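Local coordinates for uncharacterized protein (Bacillus thuringiensis serovar kurstaki, PDB 4XE7), which is a ParM-type bacterial actin homologue that probably polymerises into nucleotide-dependent filaments to segregate plasmid DNA, at residues 68-81 with 170-184. Residues are numbered along the deposited sequence; the frame is centred on the assembly and turned at random.
Sequences EDIELLHVRIISNS and MLYGEHTVEFLDGTY
With chi1 at 169°, Ser79 OG points away from its own N, while His175 CG lies anti to its carbonyl carbon (chi1 -36°); Ser79 OG and His175 ND1 thus share a 2.6 Å hydrogen bond at the ring edge. The other ring nitrogen, NE2, donates to Leu171 O in the ring plane, so both ring nitrogens are gripped and the imidazole is held against rotation; Phe131 of helix 123-140 meets the ring as well. Ser79 OG accepts from Ser81 N, closing an ST turn, while Ser81 OG donates to Met170 O (2.8 Å) near the end of helix 164-171. Between strands 73-79 and 173-179, Arg76 with Glu178 and Ile78 with Thr176 form antiparallel hydrogen-bonded pairs. Ile77, Val177, Val75 and Phe179 share the face toward helix 123-140; Val177 CG1 lies 4.0 Å from both Val75 CB and Ile77 CG1. On the other face Leu180 lays CB over the centre of the His74 ring, 3.9 Å from its centroid, in a CH-pi contact, while His74 NE2 bonds Pro46 O. A water joins His74 ND1 to Asp181 OD2, which also forms a salt bridge with Lys53. Farther along, Tyr184 OH donates to the anti lone pair of Asp69 OD2 (2.7 Å), with the Tyr184 ring and Asp69 carboxylate planes 62° apart; Arg140 forms a salt bridge with OD1. These adjacent antiparallel strands belong to the mixed sheet, helix 123-140 against one face, of this actin-like fold.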
loop_
_atom_site.group_PDB
_atom_site.type_symbol
_atom_site.label_atom_id
_atom_site.label_comp_id
_atom_site.label_asym_id
_atom_site.label_seq_id
_atom_site.Cartn_x
_atom_site.Cartn_y
_atom_site.Cartn_z
ATOM N N GLU A 68 14.840 2.689 3.350
ATOM C CA GLU A 68 15.984 1.824 3.553
ATOM C C GLU A 68 15.912 1.228 4.941
ATOM O O GLU A 68 16.488 0.167 5.193
ATOM C CB GLU A 68 17.307 2.580 3.357
ATOM C CG GLU A 68 17.540 3.032 1.920
ATOM C CD GLU A 68 18.842 3.796 1.737
ATOM O OE1 GLU A 68 19.028 4.826 2.421
ATOM O OE2 GLU A 68 19.672 3.375 0.899
ATOM N N ASP A 69 15.176 1.877 5.843
ATOM C CA ASP A 69 15.180 1.410 7.220
ATOM C C ASP A 69 14.356 0.141 7.439
ATOM O O ASP A 69 14.375 -0.413 8.536
ATOM C CB ASP A 69 14.714 2.516 8.170
ATOM C CG ASP A 69 13.312 3.033 7.854
ATOM O OD1 ASP A 69 12.710 2.623 6.839
ATOM O OD2 ASP A 69 12.829 3.879 8.629
ATOM N N ILE A 70 13.652 -0.337 6.415
ATOM C CA ILE A 70 12.926 -1.596 6.572
ATOM C C ILE A 70 13.538 -2.726 5.751
ATOM O O ILE A 70 13.025 -3.849 5.760
ATOM C CB ILE A 70 11.456 -1.461 6.193
ATOM C CG1 ILE A 70 11.324 -1.084 4.719
ATOM C CG2 ILE A 70 10.773 -0.442 7.102
ATOM C CD1 ILE A 70 9.940 -1.235 4.177
ATOM N N GLU A 71 14.642 -2.430 5.066
ATOM C CA GLU A 71 15.383 -3.433 4.294
ATOM C C GLU A 71 16.017 -4.482 5.208
ATOM O O GLU A 71 16.172 -5.650 4.841
ATOM C CB GLU A 71 16.472 -2.762 3.440
ATOM C CG GLU A 71 15.924 -1.812 2.376
ATOM C CD GLU A 71 17.015 -1.099 1.578
ATOM O OE1 GLU A 71 18.214 -1.403 1.779
ATOM O OE2 GLU A 71 16.665 -0.228 0.750
ATOM N N LEU A 72 16.373 -4.062 6.411
ATOM C CA LEU A 72 17.012 -4.971 7.342
ATOM C C LEU A 72 16.340 -4.895 8.703
ATOM O O LEU A 72 16.707 -4.070 9.541
ATOM C CB LEU A 72 18.503 -4.649 7.448
ATOM C CG LEU A 72 19.456 -5.787 7.800
ATOM C CD1 LEU A 72 20.895 -5.285 7.690
ATOM C CD2 LEU A 72 19.190 -6.340 9.189
ATOM N N LEU A 73 15.361 -5.764 8.925
ATOM C CA LEU A 73 14.656 -5.788 10.198
ATOM C C LEU A 73 14.977 -7.058 10.963
ATOM O O LEU A 73 14.541 -8.155 10.599
ATOM C CB LEU A 73 13.138 -5.658 9.993
ATOM C CG LEU A 73 12.708 -4.330 9.375
ATOM C CD1 LEU A 73 11.260 -4.378 8.960
ATOM C CD2 LEU A 73 12.965 -3.162 10.337
ATOM N N HIS A 74 15.749 -6.887 12.028
ATOM C CA HIS A 74 16.158 -7.985 12.886
ATOM C C HIS A 74 15.854 -7.539 14.300
ATOM O O HIS A 74 16.591 -6.741 14.870
ATOM C CB HIS A 74 17.641 -8.311 12.688
ATOM C CG HIS A 74 18.172 -9.342 13.633
ATOM N ND1 HIS A 74 19.525 -9.529 13.841
ATOM C CD2 HIS A 74 17.543 -10.240 14.427
ATOM C CE1 HIS A 74 19.702 -10.498 14.720
ATOM N NE2 HIS A 74 18.518 -10.945 15.095
ATOM N N VAL A 75 14.742 -8.015 14.850
ATOM C CA VAL A 75 14.227 -7.428 16.084
ATOM C C VAL A 75 13.950 -8.431 17.185
ATOM O O VAL A 75 13.734 -9.621 16.934
ATOM C CB VAL A 75 12.932 -6.636 15.811
ATOM C CG1 VAL A 75 13.223 -5.499 14.850
ATOM C CG2 VAL A 75 11.855 -7.558 15.233
ATOM N N ARG A 76 13.984 -7.935 18.417
ATOM C CA ARG A 76 13.476 -8.669 19.560
ATOM C C ARG A 76 12.191 -8.000 20.042
ATOM O O ARG A 76 12.196 -6.819 20.398
ATOM C CB ARG A 76 14.511 -8.712 20.685
ATOM C CG ARG A 76 14.010 -9.363 21.937
ATOM C CD ARG A 76 13.918 -10.865 21.759
ATOM N NE ARG A 76 13.367 -11.506 22.948
ATOM C CZ ARG A 76 14.078 -11.821 24.026
ATOM N NH1 ARG A 76 15.375 -11.559 24.072
ATOM N NH2 ARG A 76 13.490 -12.396 25.056
ATOM N N ILE A 77 11.095 -8.747 20.046
ATOM C CA ILE A 77 9.805 -8.194 20.453
ATOM C C ILE A 77 9.270 -8.870 21.710
ATOM O O ILE A 77 8.966 -10.069 21.714
ATOM C CB ILE A 77 8.770 -8.314 19.336
ATOM C CG1 ILE A 77 9.235 -7.496 18.133
ATOM C CG2 ILE A 77 7.380 -7.858 19.827
ATOM C CD1 ILE A 77 8.341 -7.607 16.904
ATOM N N ILE A 78 9.166 -8.078 22.772
ATOM C CA ILE A 78 8.585 -8.501 24.047
ATOM C C ILE A 78 7.144 -8.021 24.194
ATOM O O ILE A 78 6.900 -6.829 24.370
ATOM C CB ILE A 78 9.398 -7.956 25.235
ATOM C CG1 ILE A 78 10.895 -8.161 24.990
ATOM C CG2 ILE A 78 8.944 -8.600 26.545
ATOM C CD1 ILE A 78 11.289 -9.600 24.895
ATOM N N SER A 79 6.197 -8.950 24.139
ATOM C CA SER A 79 4.783 -8.615 24.163
ATOM C C SER A 79 3.950 -9.787 24.675
ATOM O O SER A 79 4.211 -10.934 24.317
ATOM C CB SER A 79 4.316 -8.208 22.749
ATOM O OG SER A 79 2.899 -8.119 22.656
ATOM N N ASN A 80 2.938 -9.502 25.492
ATOM C CA ASN A 80 2.003 -10.549 25.924
ATOM C C ASN A 80 0.995 -10.936 24.838
ATOM O O ASN A 80 0.257 -11.909 24.992
ATOM C CB ASN A 80 1.267 -10.123 27.197
ATOM C CG ASN A 80 2.205 -9.967 28.376
ATOM O OD1 ASN A 80 3.215 -10.672 28.487
ATOM N ND2 ASN A 80 1.881 -9.038 29.262
ATOM N N SER A 81 0.995 -10.198 23.728
ATOM C CA SER A 81 0.245 -10.598 22.542
ATOM C C SER A 81 0.889 -11.801 21.847
ATOM O O SER A 81 0.222 -12.528 21.120
ATOM C CB SER A 81 0.148 -9.427 21.551
ATOM O OG SER A 81 -0.223 -8.250 22.239
ATOM N N MET A 170 -6.474 -8.107 22.701
ATOM C CA MET A 170 -5.229 -8.749 22.317
ATOM C C MET A 170 -4.084 -7.729 22.319
ATOM O O MET A 170 -2.977 -8.027 22.772
ATOM C CB MET A 170 -5.389 -9.389 20.932
ATOM C CG MET A 170 -4.195 -10.183 20.411
ATOM S SD MET A 170 -4.443 -10.681 18.682
ATOM C CE MET A 170 -3.979 -12.406 18.774
ATOM N N LEU A 171 -4.373 -6.515 21.848
ATOM C CA LEU A 171 -3.339 -5.491 21.639
ATOM C C LEU A 171 -3.038 -4.588 22.841
ATOM O O LEU A 171 -1.951 -4.017 22.926
ATOM C CB LEU A 171 -3.736 -4.603 20.461
ATOM C CG LEU A 171 -3.956 -5.347 19.151
ATOM C CD1 LEU A 171 -4.297 -4.361 18.046
ATOM C CD2 LEU A 171 -2.695 -6.116 18.791
ATOM N N TYR A 172 -3.994 -4.436 23.749
ATOM C CA TYR A 172 -3.796 -3.554 24.894
ATOM C C TYR A 172 -2.580 -3.989 25.696
ATOM O O TYR A 172 -2.280 -5.180 25.790
ATOM C CB TYR A 172 -5.030 -3.540 25.802
ATOM C CG TYR A 172 -6.249 -2.881 25.199
ATOM C CD1 TYR A 172 -6.123 -1.846 24.279
ATOM C CD2 TYR A 172 -7.529 -3.292 25.557
ATOM C CE1 TYR A 172 -7.242 -1.240 23.728
ATOM C CE2 TYR A 172 -8.647 -2.695 25.018
ATOM C CZ TYR A 172 -8.501 -1.670 24.104
ATOM O OH TYR A 172 -9.616 -1.077 23.563
ATOM N N GLY A 173 -1.874 -3.020 26.262
ATOM C CA GLY A 173 -0.733 -3.324 27.094
ATOM C C GLY A 173 0.571 -2.753 26.588
ATOM O O GLY A 173 0.610 -1.861 25.729
ATOM N N GLU A 174 1.654 -3.282 27.137
ATOM C CA GLU A 174 2.976 -2.771 26.866
ATOM C C GLU A 174 3.718 -3.745 25.965
ATOM O O GLU A 174 3.558 -4.951 26.098
ATOM C CB GLU A 174 3.728 -2.543 28.175
ATOM C CG GLU A 174 4.962 -1.676 28.040
ATOM C CD GLU A 174 5.731 -1.557 29.341
ATOM O OE1 GLU A 174 6.870 -2.070 29.400
ATOM O OE2 GLU A 174 5.194 -0.952 30.295
ATOM N N HIS A 175 4.493 -3.207 25.026
ATOM C CA HIS A 175 5.282 -4.003 24.090
ATOM C C HIS A 175 6.614 -3.319 23.821
ATOM O O HIS A 175 6.653 -2.112 23.578
ATOM C CB HIS A 175 4.532 -4.196 22.765
ATOM C CG HIS A 175 3.054 -4.359 22.925
ATOM N ND1 HIS A 175 2.449 -5.604 22.999
ATOM C CD2 HIS A 175 2.064 -3.457 23.031
ATOM C CE1 HIS A 175 1.153 -5.443 23.143
ATOM N NE2 HIS A 175 0.880 -4.151 23.169
ATOM N N THR A 176 7.711 -4.065 23.853
ATOM C CA THR A 176 8.977 -3.483 23.440
ATOM C C THR A 176 9.489 -4.118 22.158
ATOM O O THR A 176 9.372 -5.330 21.948
ATOM C CB THR A 176 10.061 -3.621 24.527
ATOM O OG1 THR A 176 10.425 -4.999 24.660
ATOM C CG2 THR A 176 9.541 -3.081 25.856
ATOM N N VAL A 177 10.052 -3.280 21.302
ATOM C CA VAL A 177 10.724 -3.730 20.098
ATOM C C VAL A 177 12.168 -3.258 20.130
ATOM O O VAL A 177 12.438 -2.055 20.154
ATOM C CB VAL A 177 10.049 -3.188 18.818
ATOM C CG1 VAL A 177 10.729 -3.771 17.592
ATOM C CG2 VAL A 177 8.541 -3.492 18.818
ATOM N N GLU A 178 13.099 -4.200 20.136
ATOM C CA GLU A 178 14.509 -3.839 20.140
ATOM C C GLU A 178 15.140 -4.176 18.802
ATOM O O GLU A 178 15.071 -5.316 18.346
ATOM C CB GLU A 178 15.255 -4.550 21.269
ATOM C CG GLU A 178 16.731 -4.201 21.298
ATOM C CD GLU A 178 17.509 -4.984 22.332
ATOM O OE1 GLU A 178 16.891 -5.730 23.126
ATOM O OE2 GLU A 178 18.750 -4.860 22.334
ATOM N N PHE A 179 15.729 -3.174 18.164
ATOM C CA PHE A 179 16.397 -3.384 16.891
ATOM C C PHE A 179 17.814 -3.937 17.140
ATOM O O PHE A 179 18.596 -3.350 17.887
ATOM C CB PHE A 179 16.462 -2.080 16.080
ATOM C CG PHE A 179 15.109 -1.542 15.643
ATOM C CD1 PHE A 179 14.450 -0.578 16.398
ATOM C CD2 PHE A 179 14.517 -1.980 14.465
ATOM C CE1 PHE A 179 13.216 -0.063 15.988
ATOM C CE2 PHE A 179 13.286 -1.469 14.044
ATOM C CZ PHE A 179 12.636 -0.504 14.808
ATOM N N LEU A 180 18.127 -5.071 16.524
ATOM C CA LEU A 180 19.398 -5.750 16.753
ATOM C C LEU A 180 20.373 -5.512 15.591
ATOM O O LEU A 180 21.550 -5.872 15.662
ATOM C CB LEU A 180 19.157 -7.249 16.955
ATOM C CG LEU A 180 18.307 -7.584 18.182
ATOM C CD1 LEU A 180 17.958 -9.057 18.215
ATOM C CD2 LEU A 180 19.040 -7.189 19.445
ATOM N N ASP A 181 19.866 -4.895 14.528
ATOM C CA ASP A 181 20.659 -4.620 13.334
ATOM C C ASP A 181 20.000 -3.506 12.518
ATOM O O ASP A 181 18.948 -2.986 12.899
ATOM C CB ASP A 181 20.809 -5.887 12.484
ATOM C CG ASP A 181 22.067 -5.869 11.616
ATOM O OD1 ASP A 181 22.679 -4.788 11.475
ATOM O OD2 ASP A 181 22.449 -6.935 11.080
ATOM N N GLY A 182 20.624 -3.140 11.402
ATOM C CA GLY A 182 20.071 -2.146 10.499
ATOM C C GLY A 182 20.180 -0.728 11.032
ATOM O O GLY A 182 20.931 -0.447 11.970
ATOM N N THR A 183 19.390 0.155 10.437
ATOM C CA THR A 183 19.411 1.584 10.736
ATOM C C THR A 183 19.258 1.966 12.208
ATOM O O THR A 183 19.938 2.870 12.683
ATOM C CB THR A 183 18.293 2.295 9.960
ATOM O OG1 THR A 183 18.239 1.766 8.626
ATOM C CG2 THR A 183 18.533 3.813 9.935
ATOM N N TYR A 184 18.363 1.301 12.933
ATOM C CA TYR A 184 18.097 1.691 14.316
ATOM C C TYR A 184 18.755 0.775 15.353
ATOM O O TYR A 184 18.294 0.704 16.497
ATOM C CB TYR A 184 16.579 1.749 14.551
ATOM C CG TYR A 184 15.884 2.619 13.520
ATOM C CD1 TYR A 184 16.219 3.962 13.393
ATOM C CD2 TYR A 184 14.920 2.102 12.670
ATOM C CE1 TYR A 184 15.617 4.767 12.447
ATOM C CE2 TYR A 184 14.307 2.902 11.712
ATOM C CZ TYR A 184 14.669 4.237 11.611
ATOM O OH TYR A 184 14.085 5.054 10.686
HETATM O O HOH W 1 17.469 -1.225 7.066
HETATM O O HOH W 2 21.329 -9.392 11.666
HETATM O O HOH W 3 12.287 -5.834 22.975
HETATM O O HOH W 4 5.648 -6.565 27.459
HETATM O O HOH W 5 2.115 -6.950 26.285
HETATM O O HOH W 6 -0.617 -7.048 25.350
#